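Local coordinates for peptidase M16 inactive domain family protein (Pseudomonas fluorescens, PDB 3GWB) that is of unknown function but belongs to the M16 peptidase family, whose hydrolase activity and metal binding it may share, at residues H163-A168 / T304-R309. Residues are numbered along the deposited sequence; the frame is centred on the assembly and turned at random.
Sequences HPYAHA and TPMQAR
Tyr165 reaches across to the loop 304-309 and lays one ring face against the selenium-bearing end of Met306, a selenomethionine. SE sits almost over the middle of the ring, 4.0 Å from the centroid of the Tyr165 ring and 13° off its normal, a Met-aromatic contact. The bend about the last torsion of Met306 (chi3 -93°) turns CE back over the same face, where it makes a CH-pi contact 4.0 Å from the Tyr165 ring centroid. The two side chains run past each other in opposite directions, so that CB of Met306 lies by the phenolic end, 3.5 Å from Tyr165 OH. That hydroxyl receives a hydrogen bond from the backbone N of Ala308 (N to OH 3.0 Å, nearly straight at 164°); the neighbouring N-H of Gln307 goes instead to Asp93. The methyl of Ala308 meets the ring obliquely, CB to Tyr165 CE2 3.6 Å. Tyr165 stands at the third position of a type I beta turn, His163 to Ala166, closed by Ala166 N to His163 O at 2.9 Å. The turn follows helix 147-160, and the facing loop is the connection of the beta hairpin formed by strands 299-303 and 311-319, at the edge of the five-stranded sheet; the contact packs turn against loop. The His163 ring lies toward the rim of the other Tyr165 face, opposite the selenium. With an alanine in place of Tyr165, Ala308 N would probably lose its hydroxyl acceptor and Met306 SE and CE the ring they lie on. Near the plane of the Tyr165 ring, at its edge, lies Arg309 O, which accepts a hydrogen bond from Tyr160 OH of helix 147-160.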
loop_
_atom_site.group_PDB
_atom_site.type_symbol
_atom_site.label_atom_id
_atom_site.label_comp_id
_atom_site.label_asym_id
_atom_site.label_seq_id
_atom_site.Cartn_x
_atom_site.Cartn_y
_atom_site.Cartn_z
ATOM N N HIS A 163 -14.867 24.922 -9.302
ATOM C CA HIS A 163 -14.576 24.907 -7.877
ATOM C C HIS A 163 -13.228 24.217 -7.635
ATOM O O HIS A 163 -12.884 23.260 -8.327
ATOM C CB HIS A 163 -15.680 24.156 -7.138
ATOM C CG HIS A 163 -15.515 24.157 -5.655
ATOM N ND1 HIS A 163 -15.989 25.173 -4.857
ATOM C CD2 HIS A 163 -14.896 23.282 -4.830
ATOM C CE1 HIS A 163 -15.672 24.923 -3.599
ATOM N NE2 HIS A 163 -15.008 23.781 -3.554
ATOM N N PRO A 164 -12.450 24.697 -6.649
ATOM C CA PRO A 164 -11.137 24.128 -6.315
ATOM C C PRO A 164 -11.092 22.616 -6.049
ATOM O O PRO A 164 -10.018 22.014 -6.118
ATOM C CB PRO A 164 -10.710 24.950 -5.098
ATOM C CG PRO A 164 -11.288 26.294 -5.410
ATOM C CD PRO A 164 -12.683 25.941 -5.891
ATOM N N TYR A 165 -12.235 21.999 -5.741
ATOM C CA TYR A 165 -12.264 20.552 -5.497
ATOM C C TYR A 165 -12.364 19.755 -6.792
ATOM O O TYR A 165 -12.131 18.548 -6.798
ATOM C CB TYR A 165 -13.453 20.142 -4.618
ATOM C CG TYR A 165 -13.402 20.570 -3.166
ATOM C CD1 TYR A 165 -12.211 20.978 -2.563
ATOM C CD2 TYR A 165 -14.559 20.540 -2.388
ATOM C CE1 TYR A 165 -12.182 21.345 -1.210
ATOM C CE2 TYR A 165 -14.544 20.899 -1.051
ATOM C CZ TYR A 165 -13.357 21.301 -0.464
ATOM O OH TYR A 165 -13.366 21.659 0.860
ATOM N N ALA A 166 -12.716 20.423 -7.884
ATOM C CA ALA A 166 -12.877 19.748 -9.164
ATOM C C ALA A 166 -11.633 19.055 -9.730
ATOM O O ALA A 166 -11.697 17.893 -10.125
ATOM C CB ALA A 166 -13.417 20.733 -10.192
ATOM N N HIS A 167 -10.505 19.759 -9.772
ATOM C CA HIS A 167 -9.286 19.197 -10.352
ATOM C C HIS A 167 -8.595 18.145 -9.494
ATOM O O HIS A 167 -8.690 18.157 -8.268
ATOM C CB HIS A 167 -8.305 20.323 -10.686
ATOM C CG HIS A 167 -7.663 20.937 -9.487
ATOM N ND1 HIS A 167 -6.434 20.530 -9.008
ATOM C CD2 HIS A 167 -8.090 21.907 -8.642
ATOM C CE1 HIS A 167 -6.135 21.221 -7.927
ATOM N NE2 HIS A 167 -7.121 22.063 -7.679
ATOM N N ALA A 168 -7.902 17.225 -10.159
ATOM C CA ALA A 168 -7.194 16.157 -9.473
ATOM C C ALA A 168 -6.092 16.733 -8.595
ATOM O O ALA A 168 -5.361 17.630 -9.016
ATOM C CB ALA A 168 -6.602 15.193 -10.489
ATOM N N THR A 304 -17.989 12.095 1.526
ATOM C CA THR A 304 -16.615 12.498 1.794
ATOM C C THR A 304 -16.736 13.969 2.186
ATOM O O THR A 304 -16.420 14.866 1.402
ATOM C CB THR A 304 -15.692 12.361 0.559
ATOM O OG1 THR A 304 -15.736 11.016 0.069
ATOM C CG2 THR A 304 -14.249 12.688 0.943
ATOM N N PRO A 305 -17.243 14.230 3.401
ATOM C CA PRO A 305 -17.429 15.586 3.929
ATOM C C PRO A 305 -16.112 16.349 4.009
ATOM O O PRO A 305 -15.123 15.842 4.539
ATOM C CB PRO A 305 -18.029 15.341 5.310
ATOM C CG PRO A 305 -18.751 14.038 5.146
ATOM C CD PRO A 305 -17.755 13.231 4.354
HETATM N N MSE A 306 -16.105 17.570 3.488
HETATM C CA MSE A 306 -14.910 18.394 3.506
HETATM C C MSE A 306 -15.272 19.774 4.028
HETATM O O MSE A 306 -16.402 19.990 4.469
HETATM C CB MSE A 306 -14.324 18.491 2.101
HETATM C CG MSE A 306 -13.936 17.143 1.512
HETATM SE SE MSE A 306 -13.075 17.296 -0.069
HETATM C CE MSE A 306 -14.416 17.170 -1.187
ATOM N N GLN A 307 -14.317 20.702 3.988
ATOM C CA GLN A 307 -14.557 22.058 4.470
ATOM C C GLN A 307 -15.799 22.581 3.771
ATOM O O GLN A 307 -16.693 23.132 4.404
ATOM C CB GLN A 307 -13.357 22.954 4.163
ATOM C CG GLN A 307 -13.360 24.280 4.904
ATOM C CD GLN A 307 -12.087 25.078 4.653
ATOM O OE1 GLN A 307 -11.864 25.586 3.551
ATOM N NE2 GLN A 307 -11.237 25.178 5.676
ATOM N N ALA A 308 -15.843 22.409 2.456
ATOM C CA ALA A 308 -17.001 22.818 1.678
ATOM C C ALA A 308 -17.754 21.518 1.421
ATOM O O ALA A 308 -17.277 20.444 1.796
ATOM C CB ALA A 308 -16.567 23.452 0.365
ATOM N N ARG A 309 -18.920 21.597 0.789
ATOM C CA ARG A 309 -19.692 20.392 0.522
ATOM C C ARG A 309 -18.896 19.343 -0.243
ATOM O O ARG A 309 -18.463 19.566 -1.382
ATOM C CB ARG A 309 -20.967 20.724 -0.248
ATOM C CG ARG A 309 -22.015 21.428 0.592
ATOM C CD ARG A 309 -23.247 21.733 -0.234
ATOM N NE ARG A 309 -24.057 20.549 -0.505
ATOM C CZ ARG A 309 -25.044 20.519 -1.394
ATOM N NH1 ARG A 309 -25.329 21.606 -2.098
ATOM N NH2 ARG A 309 -25.759 19.416 -1.573
#